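11S globulin (Wrightia tinctoria, PDB 5WXU) probably serves as a hexameric seed storage protein and binds the plant hormone auxin (indole-3-acetic acid). Local coordinates at residues G79-I87 against V179-S187; L92-A100 against N191-L202. All blocks are in the same frame, centred on the assembly; numbering follows the deposited sequence.

Contact 1. Residues G79-I87 against V179-S187; sequences GIDATRHVI and VLLVIHDLS. With PO4 (phosphate ion), chain N.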
loop_
_atom_site.group_PDB
_atom_site.type_symbol
_atom_site.label_atom_id
_atom_site.label_comp_id
_atom_site.label_asym_id
_atom_site.label_seq_id
_atom_site.Cartn_x
_atom_site.Cartn_y
_atom_site.Cartn_z
ATOM N N GLY B 79 15.012 -16.380 17.402
ATOM C CA GLY B 79 14.442 -16.986 16.244
ATOM C C GLY B 79 15.432 -17.087 15.097
ATOM O O GLY B 79 15.058 -16.942 13.949
ATOM N N ILE B 80 16.714 -17.267 15.414
ATOM C CA ILE B 80 17.727 -17.213 14.365
ATOM C C ILE B 80 18.652 -18.405 14.381
ATOM O O ILE B 80 18.780 -19.057 15.444
ATOM C CB ILE B 80 18.560 -15.890 14.395
ATOM C CG1 ILE B 80 19.339 -15.700 15.678
ATOM C CG2 ILE B 80 17.752 -14.627 14.053
ATOM C CD1 ILE B 80 20.817 -16.017 15.395
ATOM N N ASP B 81 19.275 -18.657 13.230
ATOM C CA ASP B 81 20.516 -19.463 13.147
ATOM C C ASP B 81 21.644 -18.570 12.724
ATOM O O ASP B 81 21.456 -17.587 11.975
ATOM C CB ASP B 81 20.381 -20.643 12.214
ATOM C CG ASP B 81 19.770 -21.837 12.932
ATOM O OD1 ASP B 81 19.987 -21.999 14.166
ATOM O OD2 ASP B 81 19.033 -22.580 12.305
ATOM N N ALA B 82 22.855 -18.901 13.195
ATOM C CA ALA B 82 24.039 -18.202 12.819
ATOM C C ALA B 82 25.133 -19.195 12.381
ATOM O O ALA B 82 25.356 -20.255 13.013
ATOM C CB ALA B 82 24.510 -17.331 13.966
ATOM N N THR B 83 25.715 -18.901 11.238
ATOM C CA THR B 83 26.783 -19.694 10.630
ATOM C C THR B 83 27.909 -18.832 10.142
ATOM O O THR B 83 27.697 -17.753 9.592
ATOM C CB THR B 83 26.275 -20.471 9.423
ATOM O OG1 THR B 83 25.060 -21.124 9.760
ATOM C CG2 THR B 83 27.285 -21.563 8.963
ATOM N N ARG B 84 29.147 -19.326 10.311
ATOM C CA ARG B 84 30.351 -18.628 9.767
ATOM C C ARG B 84 30.950 -19.531 8.709
ATOM O O ARG B 84 31.523 -20.601 9.046
ATOM C CB ARG B 84 31.361 -18.246 10.854
ATOM C CG ARG B 84 32.575 -17.527 10.344
ATOM C CD ARG B 84 33.322 -16.800 11.461
ATOM N NE ARG B 84 33.851 -17.706 12.471
ATOM C CZ ARG B 84 34.025 -17.472 13.779
ATOM N NH1 ARG B 84 33.626 -16.333 14.407
ATOM N NH2 ARG B 84 34.632 -18.442 14.524
ATOM N N HIS B 85 30.837 -19.134 7.448
ATOM C CA HIS B 85 31.482 -19.934 6.412
ATOM C C HIS B 85 32.831 -19.352 6.089
ATOM O O HIS B 85 32.984 -18.159 6.006
ATOM C CB HIS B 85 30.652 -19.996 5.139
ATOM C CG HIS B 85 29.335 -20.661 5.277
ATOM N ND1 HIS B 85 29.164 -22.027 5.486
ATOM C CD2 HIS B 85 28.069 -20.133 5.208
ATOM C CE1 HIS B 85 27.866 -22.303 5.522
ATOM N NE2 HIS B 85 27.180 -21.167 5.361
ATOM N N VAL B 86 33.832 -20.236 5.870
ATOM C CA VAL B 86 35.154 -19.790 5.597
ATOM C C VAL B 86 35.528 -20.512 4.328
ATOM O O VAL B 86 35.543 -21.737 4.326
ATOM C CB VAL B 86 36.111 -20.070 6.767
ATOM C CG1 VAL B 86 37.538 -19.724 6.339
ATOM C CG2 VAL B 86 35.703 -19.238 7.982
ATOM N N ILE B 87 35.691 -19.784 3.232
ATOM C CA ILE B 87 35.867 -20.364 1.921
ATOM C C ILE B 87 37.311 -20.086 1.511
ATOM O O ILE B 87 37.667 -18.960 1.317
ATOM C CB ILE B 87 34.901 -19.758 0.884
ATOM C CG1 ILE B 87 33.402 -19.942 1.318
ATOM C CG2 ILE B 87 35.053 -20.354 -0.498
ATOM C CD1 ILE B 87 32.444 -19.049 0.553
ATOM N N VAL B 179 35.140 -14.862 4.189
ATOM C CA VAL B 179 34.544 -15.273 5.465
ATOM C C VAL B 179 33.151 -14.602 5.433
ATOM O O VAL B 179 33.083 -13.380 5.285
ATOM C CB VAL B 179 35.336 -14.805 6.686
ATOM C CG1 VAL B 179 34.575 -15.047 7.955
ATOM C CG2 VAL B 179 36.703 -15.506 6.696
ATOM N N LEU B 180 32.142 -15.466 5.429
ATOM C CA LEU B 180 30.727 -15.049 5.476
ATOM C C LEU B 180 30.035 -15.379 6.811
ATOM O O LEU B 180 29.987 -16.535 7.250
ATOM C CB LEU B 180 29.995 -15.712 4.326
ATOM C CG LEU B 180 30.580 -15.611 2.909
ATOM C CD1 LEU B 180 29.722 -16.427 1.975
ATOM C CD2 LEU B 180 30.829 -14.166 2.426
ATOM N N LEU B 181 29.438 -14.379 7.452
ATOM C CA LEU B 181 28.662 -14.569 8.628
ATOM C C LEU B 181 27.192 -14.467 8.145
ATOM O O LEU B 181 26.817 -13.412 7.676
ATOM C CB LEU B 181 28.872 -13.502 9.644
ATOM C CG LEU B 181 28.017 -13.726 10.912
ATOM C CD1 LEU B 181 28.840 -14.600 11.821
ATOM C CD2 LEU B 181 27.535 -12.451 11.568
ATOM N N VAL B 182 26.443 -15.552 8.297
ATOM C CA VAL B 182 25.053 -15.730 7.783
ATOM C C VAL B 182 24.131 -15.822 8.991
ATOM O O VAL B 182 24.260 -16.721 9.861
ATOM C CB VAL B 182 24.884 -16.968 6.950
ATOM C CG1 VAL B 182 23.488 -16.981 6.344
ATOM C CG2 VAL B 182 25.942 -17.080 5.840
ATOM N N ILE B 183 23.177 -14.897 9.036
ATOM C CA ILE B 183 22.139 -14.881 10.035
ATOM C C ILE B 183 20.862 -15.242 9.291
ATOM O O ILE B 183 20.363 -14.496 8.422
ATOM C CB ILE B 183 21.984 -13.548 10.722
ATOM C CG1 ILE B 183 23.276 -13.044 11.333
ATOM C CG2 ILE B 183 20.938 -13.644 11.832
ATOM C CD1 ILE B 183 24.025 -14.031 12.209
ATOM N N HIS B 184 20.337 -16.404 9.621
ATOM C CA HIS B 184 19.038 -16.872 9.084
ATOM C C HIS B 184 17.922 -16.534 10.025
ATOM O O HIS B 184 18.046 -16.823 11.221
ATOM C CB HIS B 184 19.019 -18.366 8.827
ATOM C CG HIS B 184 19.741 -18.801 7.606
ATOM N ND1 HIS B 184 21.025 -19.299 7.677
ATOM C CD2 HIS B 184 19.360 -18.924 6.298
ATOM C CE1 HIS B 184 21.444 -19.626 6.473
ATOM N NE2 HIS B 184 20.460 -19.404 5.613
ATOM N N ASP B 185 16.852 -15.911 9.516
ATOM C CA ASP B 185 15.716 -15.495 10.362
ATOM C C ASP B 185 14.659 -16.572 10.323
ATOM O O ASP B 185 13.776 -16.603 9.426
ATOM C CB ASP B 185 15.211 -14.141 9.841
ATOM C CG ASP B 185 14.091 -13.607 10.636
ATOM O OD1 ASP B 185 13.768 -14.203 11.696
ATOM O OD2 ASP B 185 13.456 -12.627 10.111
ATOM N N LEU B 186 14.742 -17.515 11.246
ATOM C CA LEU B 186 13.820 -18.638 11.225
ATOM C C LEU B 186 12.368 -18.286 11.492
ATOM O O LEU B 186 11.492 -18.933 10.974
ATOM C CB LEU B 186 14.218 -19.666 12.298
ATOM C CG LEU B 186 15.641 -20.220 12.118
ATOM C CD1 LEU B 186 15.909 -21.192 13.275
ATOM C CD2 LEU B 186 15.896 -20.893 10.803
ATOM N N SER B 187 12.093 -17.297 12.318
ATOM C CA SER B 187 10.745 -16.975 12.691
ATOM C C SER B 187 10.041 -16.127 11.658
ATOM O O SER B 187 8.903 -15.731 11.883
ATOM C CB SER B 187 10.637 -16.291 14.077
ATOM O OG SER B 187 10.980 -14.909 14.035
HETATM P P PO4 N . 23.475 -21.585 3.405
HETATM O O1 PO4 N . 22.713 -22.861 2.783
HETATM O O2 PO4 N . 24.026 -20.480 2.520
HETATM O O3 PO4 N . 22.412 -20.714 4.087
HETATM O O4 PO4 N . 24.369 -21.858 4.617
HETATM O O HOH W 1 22.795 -19.415 9.496
#

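Contact 2. Residues L92-A100 against N191-L202; sequences LFVPSYNNA and NQLDQNLRRYFL. With PO4 (phosphate ion), chain N.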
loop_
_atom_site.group_PDB
_atom_site.type_symbol
_atom_site.label_atom_id
_atom_site.label_comp_id
_atom_site.label_asym_id
_atom_site.label_seq_id
_atom_site.Cartn_x
_atom_site.Cartn_y
_atom_site.Cartn_z
ATOM N N LEU B 92 34.555 -22.912 -4.205
ATOM C CA LEU B 92 33.176 -22.754 -4.698
ATOM C C LEU B 92 32.199 -23.356 -3.692
ATOM O O LEU B 92 32.253 -24.564 -3.392
ATOM C CB LEU B 92 33.061 -23.366 -6.098
ATOM C CG LEU B 92 31.683 -23.551 -6.712
ATOM C CD1 LEU B 92 31.040 -22.150 -6.821
ATOM C CD2 LEU B 92 31.789 -24.208 -8.084
ATOM N N PHE B 93 31.320 -22.508 -3.093
ATOM C CA PHE B 93 30.328 -22.936 -2.169
ATOM C C PHE B 93 29.111 -23.367 -3.017
ATOM O O PHE B 93 28.568 -22.570 -3.784
ATOM C CB PHE B 93 29.984 -21.760 -1.205
ATOM C CG PHE B 93 29.062 -22.089 -0.054
ATOM C CD1 PHE B 93 28.899 -23.353 0.461
ATOM C CD2 PHE B 93 28.407 -21.048 0.607
ATOM C CE1 PHE B 93 28.127 -23.600 1.577
ATOM C CE2 PHE B 93 27.587 -21.294 1.729
ATOM C CZ PHE B 93 27.429 -22.586 2.194
ATOM N N VAL B 94 28.793 -24.663 -2.959
ATOM C CA VAL B 94 27.798 -25.332 -3.772
ATOM C C VAL B 94 26.451 -24.549 -3.611
ATOM O O VAL B 94 26.058 -24.233 -2.491
ATOM C CB VAL B 94 27.645 -26.769 -3.330
ATOM C CG1 VAL B 94 26.498 -27.475 -4.027
ATOM C CG2 VAL B 94 28.946 -27.571 -3.591
ATOM N N PRO B 95 25.786 -24.323 -4.730
ATOM C CA PRO B 95 24.502 -23.682 -4.606
ATOM C C PRO B 95 23.514 -24.381 -3.682
ATOM O O PRO B 95 23.421 -25.606 -3.640
ATOM C CB PRO B 95 23.982 -23.717 -6.023
ATOM C CG PRO B 95 25.218 -23.888 -6.919
ATOM C CD PRO B 95 26.029 -24.771 -6.110
ATOM N N SER B 96 22.743 -23.577 -2.952
ATOM C CA SER B 96 21.769 -24.056 -2.012
ATOM C C SER B 96 20.607 -23.036 -1.859
ATOM O O SER B 96 20.739 -21.862 -2.249
ATOM C CB SER B 96 22.380 -24.254 -0.614
ATOM O OG SER B 96 22.839 -23.055 0.095
ATOM N N TYR B 97 19.534 -23.520 -1.291
ATOM C CA TYR B 97 18.398 -22.680 -0.873
ATOM C C TYR B 97 17.986 -23.085 0.514
ATOM O O TYR B 97 18.220 -24.213 0.961
ATOM C CB TYR B 97 17.244 -22.646 -1.830
ATOM C CG TYR B 97 16.517 -23.970 -2.099
ATOM C CD1 TYR B 97 17.082 -24.935 -2.937
ATOM C CD2 TYR B 97 15.370 -24.286 -1.486
ATOM C CE1 TYR B 97 16.448 -26.140 -3.151
ATOM C CE2 TYR B 97 14.731 -25.448 -1.733
ATOM C CZ TYR B 97 15.288 -26.383 -2.561
ATOM O OH TYR B 97 14.626 -27.598 -2.771
ATOM N N ASN B 98 17.365 -22.142 1.210
ATOM C CA ASN B 98 16.974 -22.302 2.573
ATOM C C ASN B 98 15.499 -22.008 2.728
ATOM O O ASN B 98 14.890 -21.371 1.871
ATOM C CB ASN B 98 17.756 -21.371 3.461
ATOM C CG ASN B 98 19.230 -21.500 3.259
ATOM O OD1 ASN B 98 19.901 -20.569 2.833
ATOM N ND2 ASN B 98 19.786 -22.668 3.631
ATOM N N ASN B 99 14.985 -22.433 3.856
ATOM C CA ASN B 99 13.598 -22.088 4.238
ATOM C C ASN B 99 13.389 -20.753 4.940
ATOM O O ASN B 99 12.256 -20.375 5.280
ATOM C CB ASN B 99 12.997 -23.198 5.093
ATOM C CG ASN B 99 13.688 -23.385 6.403
ATOM O OD1 ASN B 99 14.915 -23.458 6.411
ATOM N ND2 ASN B 99 12.945 -23.545 7.500
ATOM N N ALA B 100 14.469 -20.044 5.192
ATOM C CA ALA B 100 14.417 -18.790 5.959
ATOM C C ALA B 100 15.223 -17.827 5.183
ATOM O O ALA B 100 16.243 -18.183 4.592
ATOM C CB ALA B 100 15.026 -18.932 7.353
ATOM N N ASN B 191 9.075 -18.453 6.328
ATOM C CA ASN B 191 9.291 -19.840 6.693
ATOM C C ASN B 191 8.017 -20.447 7.197
ATOM O O ASN B 191 7.627 -20.196 8.351
ATOM C CB ASN B 191 10.351 -19.913 7.759
ATOM C CG ASN B 191 10.534 -21.295 8.321
ATOM O OD1 ASN B 191 10.165 -22.322 7.686
ATOM N ND2 ASN B 191 11.052 -21.330 9.560
ATOM N N GLN B 192 7.358 -21.251 6.377
ATOM C CA GLN B 192 6.112 -21.886 6.782
ATOM C C GLN B 192 6.283 -23.298 7.314
ATOM O O GLN B 192 5.287 -24.025 7.491
ATOM C CB GLN B 192 5.077 -21.922 5.639
ATOM C CG GLN B 192 4.685 -20.565 5.107
ATOM C CD GLN B 192 3.469 -20.579 4.191
ATOM O OE1 GLN B 192 2.641 -21.498 4.237
ATOM N NE2 GLN B 192 3.293 -19.502 3.443
ATOM N N LEU B 193 7.526 -23.719 7.465
ATOM C CA LEU B 193 7.806 -25.103 7.868
ATOM C C LEU B 193 7.729 -25.192 9.405
ATOM O O LEU B 193 6.666 -25.422 9.920
ATOM C CB LEU B 193 9.083 -25.634 7.288
ATOM C CG LEU B 193 9.052 -25.817 5.775
ATOM C CD1 LEU B 193 10.442 -25.896 5.186
ATOM C CD2 LEU B 193 8.277 -27.104 5.431
ATOM N N ASP B 194 8.850 -25.035 10.090
ATOM C CA ASP B 194 8.892 -24.982 11.527
ATOM C C ASP B 194 10.241 -24.292 11.856
ATOM O O ASP B 194 11.029 -23.919 10.944
ATOM C CB ASP B 194 8.788 -26.390 12.115
ATOM C CG ASP B 194 9.888 -27.333 11.515
ATOM O OD1 ASP B 194 11.070 -26.998 11.559
ATOM O OD2 ASP B 194 9.545 -28.378 10.916
ATOM N N GLN B 195 10.533 -24.134 13.131
ATOM C CA GLN B 195 11.612 -23.254 13.539
ATOM C C GLN B 195 12.978 -23.947 13.568
ATOM O O GLN B 195 13.670 -23.975 14.618
ATOM C CB GLN B 195 11.263 -22.621 14.909
ATOM C CG GLN B 195 9.933 -21.875 14.898
ATOM C CD GLN B 195 9.962 -20.779 13.838
ATOM O OE1 GLN B 195 10.715 -19.846 13.963
ATOM N NE2 GLN B 195 9.212 -20.948 12.766
ATOM N N ASN B 196 13.360 -24.473 12.418
ATOM C CA ASN B 196 14.629 -25.192 12.224
ATOM C C ASN B 196 15.089 -24.877 10.827
ATOM O O ASN B 196 14.270 -24.824 9.899
ATOM C CB ASN B 196 14.465 -26.713 12.361
ATOM C CG ASN B 196 13.966 -27.128 13.731
ATOM O OD1 ASN B 196 12.732 -27.364 13.926
ATOM N ND2 ASN B 196 14.866 -27.118 14.713
ATOM N N LEU B 197 16.403 -24.641 10.658
ATOM C CA LEU B 197 16.918 -24.368 9.334
ATOM C C LEU B 197 17.108 -25.614 8.480
ATOM O O LEU B 197 17.736 -26.599 8.959
ATOM C CB LEU B 197 18.262 -23.638 9.456
ATOM C CG LEU B 197 18.938 -23.212 8.188
ATOM C CD1 LEU B 197 18.094 -22.168 7.452
ATOM C CD2 LEU B 197 20.325 -22.634 8.494
ATOM N N ARG B 198 16.683 -25.524 7.226
ATOM C CA ARG B 198 17.009 -26.448 6.172
ATOM C C ARG B 198 17.987 -25.861 5.226
ATOM O O ARG B 198 17.885 -24.668 4.833
ATOM C CB ARG B 198 15.788 -26.843 5.322
ATOM C CG ARG B 198 14.832 -27.839 5.915
ATOM C CD ARG B 198 13.917 -27.269 6.912
ATOM N NE ARG B 198 12.813 -28.176 7.280
ATOM C CZ ARG B 198 12.119 -27.985 8.363
ATOM N NH1 ARG B 198 12.403 -26.977 9.154
ATOM N NH2 ARG B 198 11.156 -28.821 8.705
ATOM N N ARG B 199 18.998 -26.663 4.837
ATOM C CA ARG B 199 19.912 -26.281 3.775
ATOM C C ARG B 199 19.882 -27.291 2.679
ATOM O O ARG B 199 20.343 -28.403 2.849
ATOM C CB ARG B 199 21.371 -26.109 4.263
ATOM C CG ARG B 199 21.494 -25.168 5.485
ATOM C CD ARG B 199 22.954 -25.080 5.957
ATOM N NE ARG B 199 23.055 -24.886 7.399
ATOM C CZ ARG B 199 23.689 -23.883 7.988
ATOM N NH1 ARG B 199 24.275 -22.893 7.285
ATOM N NH2 ARG B 199 23.695 -23.860 9.318
ATOM N N TYR B 200 19.345 -26.879 1.532
ATOM C CA TYR B 200 19.087 -27.754 0.418
ATOM C C TYR B 200 20.090 -27.399 -0.643
ATOM O O TYR B 200 20.002 -26.373 -1.251
ATOM C CB TYR B 200 17.628 -27.654 -0.066
ATOM C CG TYR B 200 16.621 -28.395 0.859
ATOM C CD1 TYR B 200 17.021 -29.006 2.081
ATOM C CD2 TYR B 200 15.324 -28.539 0.514
ATOM C CE1 TYR B 200 16.108 -29.636 2.911
ATOM C CE2 TYR B 200 14.388 -29.138 1.357
ATOM C CZ TYR B 200 14.761 -29.717 2.536
ATOM O OH TYR B 200 13.820 -30.405 3.338
ATOM N N PHE B 201 20.991 -28.341 -0.965
ATOM C CA PHE B 201 22.065 -28.131 -1.868
ATOM C C PHE B 201 21.843 -28.808 -3.229
ATOM O O PHE B 201 21.253 -29.890 -3.300
ATOM C CB PHE B 201 23.386 -28.649 -1.216
ATOM C CG PHE B 201 23.976 -27.753 -0.197
ATOM C CD1 PHE B 201 23.620 -27.885 1.089
ATOM C CD2 PHE B 201 24.895 -26.737 -0.536
ATOM C CE1 PHE B 201 24.147 -27.061 2.054
ATOM C CE2 PHE B 201 25.387 -25.885 0.411
ATOM C CZ PHE B 201 25.035 -26.084 1.721
ATOM N N LEU B 202 22.215 -28.126 -4.293
ATOM C CA LEU B 202 22.157 -28.666 -5.688
ATOM C C LEU B 202 23.536 -29.248 -5.997
ATOM O O LEU B 202 24.379 -28.635 -6.628
ATOM C CB LEU B 202 21.790 -27.625 -6.675
ATOM C CG LEU B 202 20.302 -27.208 -6.596
ATOM C CD1 LEU B 202 19.854 -26.576 -5.316
ATOM C CD2 LEU B 202 20.022 -26.306 -7.786
HETATM P P PO4 N . 23.475 -21.585 3.405
HETATM O O1 PO4 N . 22.713 -22.861 2.783
HETATM O O2 PO4 N . 24.026 -20.480 2.520
HETATM O O3 PO4 N . 22.412 -20.714 4.087
HETATM O O4 PO4 N . 24.369 -21.858 4.617
#

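Contact 1. Residues G79-I87 against V179-S187
Thr83 and Val182 exchange backbone hydrogen bonds at the middle of an antiparallel pairing between strands 80-87 and 179-185, two neighbours in the β-barrel of the first cupin domain. The ladder illustrates a general point: a strand pair can be regular at its centre and slacker at its end. At the centre Val182 N donates to Thr83 O at 2.8 Å and almost straight, 174° at the hydrogen. The same reciprocal pairing recurs at Asp81 with His184 and at His85 with Leu180.

The face carrying Thr83, His85, Val182 and His184 is buried. There the CD2 edge of the His85 imidazole touches Val182 CG2 at 3.8 Å, while the methyl of Thr83 lies over one face of the ring. His85 ND1 is bonded to Ser65 OG and His85 NE2 donates to phosphate O4 at 3.0 Å, two bonds that fix the ring's rotation; the phosphate itself probably came from the crystallisation liquor. On the reverse face Ile183 spreads its branches, CG2 to Ile80 CG2 at 4.0 Å and CD1 to Ala82 CB at 3.8 Å, and Ile80 continues onto Ile355 of the second cupin domain.

The same face loosens toward its other end, at the partly exposed Arg84 and Val179. Only the aliphatic base of Arg84 packs here, CG lying alongside Val179 CG1 at 4.0 Å, before a bend at chi3 (63°) carries the guanidinium off to a salt bridge with Glu66. The ladder also slackens beyond Ile80, where Gly79 O receives just weak bonds from the N-H groups of Leu186 and Ser187, the former bent to 124°. Back at the centre, one water joins Thr83 OG1, itself bonded to Arg199 NH2, to Val182 O, donating to the latter at 3.1 Å.

Contact 2. Residues L92-A100 against N191-L202
Tyr97 and Tyr200 form an offset edge-to-face pair, the edge of Tyr200 directed at the face of Tyr97, planes 86° apart, with Tyr200 CB making a CH-pi contact 3.8 Å from the Tyr97 centroid. Their hydroxyls reach a neighbouring subunit, Tyr97 bonding to Asn391 and Tyr200 to Ser370 there. On the other face Ser96 CB lies over the Phe201 ring, 3.7 Å from its centroid.

Backbone bonds join Tyr97 and Tyr200 both ways and Leu202 N to Pro95 O, a short antiparallel ladder in the second sheet of the cupin barrel.

Side-chain amides take over where the ladder ends. Asn98 ND2 donates to Arg198 O at 3.0 Å, in plane on a lone pair and nearly straight (171°). With Asn99 CG between its backbone N and carbonyl carbon (chi1 64°), the amide faces 196-198: OD1 accepts Arg198 N at 2.8 Å from above the carbonyl plane, and ND2 donates to Asn196 O at 3.0 Å and weakly to Asn191 OD1, which takes Leu193 N in an Asx turn as Asn191 ND2 holds Leu186 O. An alanine here is likely to leave Arg198 N without its acceptor and Asn196 O with Arg198 NH1 alone of the two donors.

Within 191-202, Arg198 grips Asp194 end-on, NH1 to OD1 at 2.7 Å. The phosphate is held by hydrogen bonds from Ser96 OG to O1 at 2.7 Å and the same Asn98 ND2 to O1, plus the Arg199 guanidinium, NH1 to O4.

In the fold
Both contacts are largely buried. Contact 1 sits nearer the middle of the chain, about 6 Å from its centre against about 15 Å for contact 2. Strand 80-87 leads on to 91-98 and strand 178-185 to 198-201, so the segments of the two contacts alternate along the chain, in different sheets of one cupin barrel. Contact 1 is chiefly a regular backbone ladder with aliphatic packing toward the second cupin domain, meeting a neighbouring subunit at its 185-187 end; contact 2 has a shorter ladder, more aromatic and amide chemistry, and touches neighbours much more widely. They meet inside the barrel, where His184 NE2 is probably hydrogen-bonded to Asn98 OD1 and both donate hydrogen bonds to the same phosphate.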